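Local structure of malonyl CoA-acyl carrier protein transacylase (3PTW) at residues D24-E27 with E28-E31; T69-A72 with I73-A76. The protein probably transfers malonyl groups from malonyl-CoA to acyl carrier protein, the step that supplies extender units for fatty acid synthesis. All coordinates share one frame; numbering follows the deposited sequence.

Both contacts are local, made by side chains a turn apart, yet their chemistry follows their depth. Contact 1 (24-27 with 28-31) lies on the surface, where it joins helix 20-25 to helix 27-40, and relies on a salt bridge and on backbone bonds that open a new helix. Contact 2 (69-72 with 73-76) lies wholly within helix 59-79, buried in its C-terminal half, and pairs regular helix bonds with a threonine hydroxyl bond and apolar packing. The two touch where Ser29 and Glu28 bring helix 27-40 against helix 59-79: Ser29 OG lies 2.5 Å from Ala72 O, a probable hydrogen bond, while Glu28 and Thr75 pack together. The centres of contact 1 and contact 2 are about 9 Å apart.

Contact 1 (D24-E27 with E28-E31); sequences DNFE and ESKE
Glu27 and Lys30 meet one helical turn apart through a salt bridge, Lys30 NZ lying 3.2 Å from Glu27 OE2. The ammonium group meets OE2 from above the carboxylate plane, 62° out of it, and not from within that plane. Lys30 reaches this place by folding its outer half: its chain runs straight through CB, CG and CD, then turns at chi3 and chi4, which carries NZ back to the acid. A weak hydrogen bond from the same NZ to Phe23 O ties the amine to the preceding helix as well.

Next to this pair, the backbone shows how a helix starts. Phe26 holds the N-cap position of helix 27-40, and Phe26 O takes a nearly straight bond from Lys30 N (3.0 Å, 173°). Ser29 N adds a weak, bent bond to the same oxygen. One residue on, Glu31 N binds Glu27 O at 2.9 Å. Helix 20-25 thus passes into helix 27-40 through a tight helix-to-helix junction on the surface of the acyl transferase domain.

On another side of the junction, Phe26 CB is met by two polar side chains, with Ser29 OG 3.6 Å and Glu28 OE2 3.9 Å away. Glu28 gets there because its CG sits between the backbone N and the carbonyl carbon (chi1 64°) and the chain then bends at chi2, turning the carboxylate back toward the helix start. Ser29 OG has its polar partner in Ala72 O of helix 59-79. Farther out, the Phe26 ring meets that of Phe22 with the two planes inclined to each other, and packs on Leu298 and Leu301 of helix 298-315.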
loop_
_atom_site.group_PDB
_atom_site.type_symbol
_atom_site.label_atom_id
_atom_site.label_comp_id
_atom_site.label_asym_id
_atom_site.label_seq_id
_atom_site.Cartn_x
_atom_site.Cartn_y
_atom_site.Cartn_z
ATOM N N ASP A 24 18.177 5.066 -14.324
ATOM C CA ASP A 24 19.422 5.083 -15.094
ATOM C C ASP A 24 19.563 3.950 -16.100
ATOM O O ASP A 24 20.362 4.042 -17.030
ATOM C CB ASP A 24 20.635 5.074 -14.159
ATOM C CG ASP A 24 20.728 6.326 -13.310
ATOM O OD1 ASP A 24 20.111 7.337 -13.676
ATOM O OD2 ASP A 24 21.432 6.300 -12.276
ATOM N N ASN A 25 18.795 2.881 -15.922
ATOM C CA ASN A 25 19.033 1.666 -16.712
ATOM C C ASN A 25 17.909 1.285 -17.665
ATOM O O ASN A 25 18.101 0.450 -18.544
ATOM C CB ASN A 25 19.379 0.495 -15.787
ATOM C CG ASN A 25 20.671 0.722 -15.040
ATOM O OD1 ASN A 25 21.752 0.546 -15.590
ATOM N ND2 ASN A 25 20.565 1.134 -13.786
ATOM N N PHE A 26 16.740 1.900 -17.489
ATOM C CA PHE A 26 15.618 1.640 -18.376
ATOM C C PHE A 26 14.995 2.939 -18.861
ATOM O O PHE A 26 14.594 3.776 -18.050
ATOM C CB PHE A 26 14.599 0.719 -17.690
ATOM C CG PHE A 26 15.206 -0.555 -17.181
ATOM C CD1 PHE A 26 15.588 -1.562 -18.072
ATOM C CD2 PHE A 26 15.472 -0.720 -15.826
ATOM C CE1 PHE A 26 16.190 -2.732 -17.605
ATOM C CE2 PHE A 26 16.073 -1.887 -15.345
ATOM C CZ PHE A 26 16.430 -2.894 -16.236
ATOM N N GLU A 27 14.927 3.107 -20.182
ATOM C CA GLU A 27 14.431 4.354 -20.779
ATOM C C GLU A 27 12.996 4.622 -20.388
ATOM O O GLU A 27 12.644 5.753 -20.094
ATOM C CB GLU A 27 14.554 4.342 -22.307
ATOM C CG GLU A 27 15.930 4.753 -22.820
ATOM C CD GLU A 27 16.213 6.244 -22.636
ATOM O OE1 GLU A 27 15.321 7.070 -22.939
ATOM O OE2 GLU A 27 17.335 6.586 -22.202
ATOM N N GLU A 28 12.188 3.563 -20.380
ATOM C CA GLU A 28 10.783 3.632 -19.995
ATOM C C GLU A 28 10.575 4.009 -18.519
ATOM O O GLU A 28 9.522 4.521 -18.152
ATOM C CB GLU A 28 10.062 2.314 -20.334
ATOM C CG GLU A 28 10.542 1.070 -19.574
ATOM C CD GLU A 28 11.666 0.313 -20.283
ATOM O OE1 GLU A 28 12.381 0.911 -21.117
ATOM O OE2 GLU A 28 11.845 -0.896 -19.990
ATOM N N SER A 29 11.578 3.761 -17.683
ATOM C CA SER A 29 11.510 4.146 -16.275
ATOM C C SER A 29 11.891 5.625 -16.132
ATOM O O SER A 29 11.264 6.370 -15.368
ATOM C CB SER A 29 12.413 3.253 -15.412
ATOM O OG SER A 29 12.020 1.890 -15.495
ATOM N N LYS A 30 12.918 6.029 -16.877
ATOM C CA LYS A 30 13.272 7.435 -17.069
ATOM C C LYS A 30 12.043 8.247 -17.503
ATOM O O LYS A 30 11.747 9.303 -16.933
ATOM C CB LYS A 30 14.405 7.551 -18.110
ATOM C CG LYS A 30 15.225 8.855 -18.048
ATOM C CD LYS A 30 16.411 8.892 -19.042
ATOM C CE LYS A 30 17.662 8.132 -18.548
ATOM N NZ LYS A 30 17.760 6.700 -19.015
ATOM N N GLU A 31 11.312 7.728 -18.486
ATOM C CA GLU A 31 10.155 8.427 -19.049
ATOM C C GLU A 31 9.035 8.604 -18.019
ATOM O O GLU A 31 8.353 9.637 -18.002
ATOM C CB GLU A 31 9.652 7.690 -20.300
ATOM C CG GLU A 31 8.409 8.289 -20.963
ATOM C CD GLU A 31 8.109 7.692 -22.337
ATOM O OE1 GLU A 31 7.515 8.410 -23.172
ATOM O OE2 GLU A 31 8.468 6.515 -22.591
#

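Contact 2 (T69-A72 with I73-A76); sequences TNMA and ILTA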
loop_
_atom_site.group_PDB
_atom_site.type_symbol
_atom_site.label_atom_id
_atom_site.label_comp_id
_atom_site.label_asym_id
_atom_site.label_seq_id
_atom_site.Cartn_x
_atom_site.Cartn_y
_atom_site.Cartn_z
ATOM N N THR A 69 7.678 5.754 -8.332
ATOM C CA THR A 69 8.692 4.715 -8.231
ATOM C C THR A 69 8.119 3.342 -8.617
ATOM O O THR A 69 8.710 2.626 -9.443
ATOM C CB THR A 69 9.332 4.749 -6.828
ATOM O OG1 THR A 69 10.143 5.934 -6.729
ATOM C CG2 THR A 69 10.198 3.512 -6.561
ATOM N N ASN A 70 6.964 3.005 -8.042
ATOM C CA ASN A 70 6.213 1.786 -8.391
ATOM C C ASN A 70 5.934 1.662 -9.899
ATOM O O ASN A 70 6.065 0.581 -10.475
ATOM C CB ASN A 70 4.897 1.699 -7.591
ATOM C CG ASN A 70 5.116 1.461 -6.087
ATOM O OD1 ASN A 70 6.243 1.341 -5.628
ATOM N ND2 ASN A 70 4.023 1.388 -5.319
ATOM N N MET A 71 5.582 2.781 -10.531
ATOM C CA MET A 71 5.246 2.794 -11.952
ATOM C C MET A 71 6.494 2.626 -12.836
ATOM O O MET A 71 6.488 1.840 -13.789
ATOM C CB MET A 71 4.503 4.093 -12.290
ATOM C CG MET A 71 3.898 4.163 -13.689
ATOM S SD MET A 71 2.647 2.907 -14.078
ATOM C CE MET A 71 2.094 3.513 -15.672
ATOM N N ALA A 72 7.554 3.358 -12.503
ATOM C CA ALA A 72 8.836 3.256 -13.200
ATOM C C ALA A 72 9.361 1.816 -13.231
ATOM O O ALA A 72 9.859 1.373 -14.247
ATOM C CB ALA A 72 9.862 4.185 -12.550
ATOM N N ILE A 73 9.225 1.098 -12.115
ATOM C CA ILE A 73 9.614 -0.313 -12.032
ATOM C C ILE A 73 8.665 -1.231 -12.817
ATOM O O ILE A 73 9.105 -2.097 -13.590
ATOM C CB ILE A 73 9.709 -0.785 -10.554
ATOM C CG1 ILE A 73 10.848 -0.042 -9.838
ATOM C CG2 ILE A 73 9.911 -2.321 -10.471
ATOM C CD1 ILE A 73 10.815 -0.156 -8.310
ATOM N N LEU A 74 7.364 -1.036 -12.613
ATOM C CA LEU A 74 6.349 -1.789 -13.335
ATOM C C LEU A 74 6.512 -1.712 -14.866
ATOM O O LEU A 74 6.360 -2.727 -15.565
ATOM C CB LEU A 74 4.962 -1.284 -12.947
ATOM C CG LEU A 74 3.778 -1.803 -13.779
ATOM C CD1 LEU A 74 3.621 -3.320 -13.631
ATOM C CD2 LEU A 74 2.498 -1.071 -13.384
ATOM N N THR A 75 6.779 -0.505 -15.380
ATOM C CA THR A 75 6.890 -0.283 -16.827
ATOM C C THR A 75 8.032 -1.105 -17.417
ATOM O O THR A 75 7.887 -1.684 -18.491
ATOM C CB THR A 75 7.115 1.230 -17.191
ATOM O OG1 THR A 75 6.225 2.055 -16.435
ATOM C CG2 THR A 75 6.844 1.478 -18.658
ATOM N N ALA A 76 9.162 -1.140 -16.715
ATOM C CA ALA A 76 10.334 -1.913 -17.140
ATOM C C ALA A 76 10.064 -3.405 -17.037
ATOM O O ALA A 76 10.435 -4.174 -17.921
ATOM C CB ALA A 76 11.542 -1.537 -16.310
#
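Thr75 sends its side chain back across that of Met71, and its hydroxyl binds the Met71 carbonyl at 2.7 Å from OG1 to O. OG1 stands beside its own backbone N (chi1 -45°), which brings it over the preceding turn. The hydroxyl approaches from above the carbonyl plane, 43° out of it, whereas Thr75 N meets the same oxygen at 2.8 Å and nearly along the C=O axis. Met71 O is therefore gripped twice by one residue.

Met71 also crosses Leu74 at a slant. Its chain turns at chi2 (61°), and SD comes within 4.0 Å of Leu74 CD2, an apolar touch between neighbouring turns. Thr69 and Ile73, by contrast, lie side by side and point the same way: Thr69 CG2 approaches Ile73 CD1 at 4.1 Å, while Ile73 CG1 rests 3.4 Å from Thr69 O.

Different sides of the helix face different neighbours. Leu74 packs on Phe6 of strand 4-8, Ile73 on Phe22 of helix 20-25, and Thr75 on Val32 of helix 27-40. Asn70 ND2 bonds to Ala9 O and Ser96 OG, near the probable nucleophile elbow. The arrangement is that of a largely buried alpha-helix whose threonine hydroxyl bonds to the carbonyl four residues earlier, here packed against the mixed sheet of the acyl transferase fold.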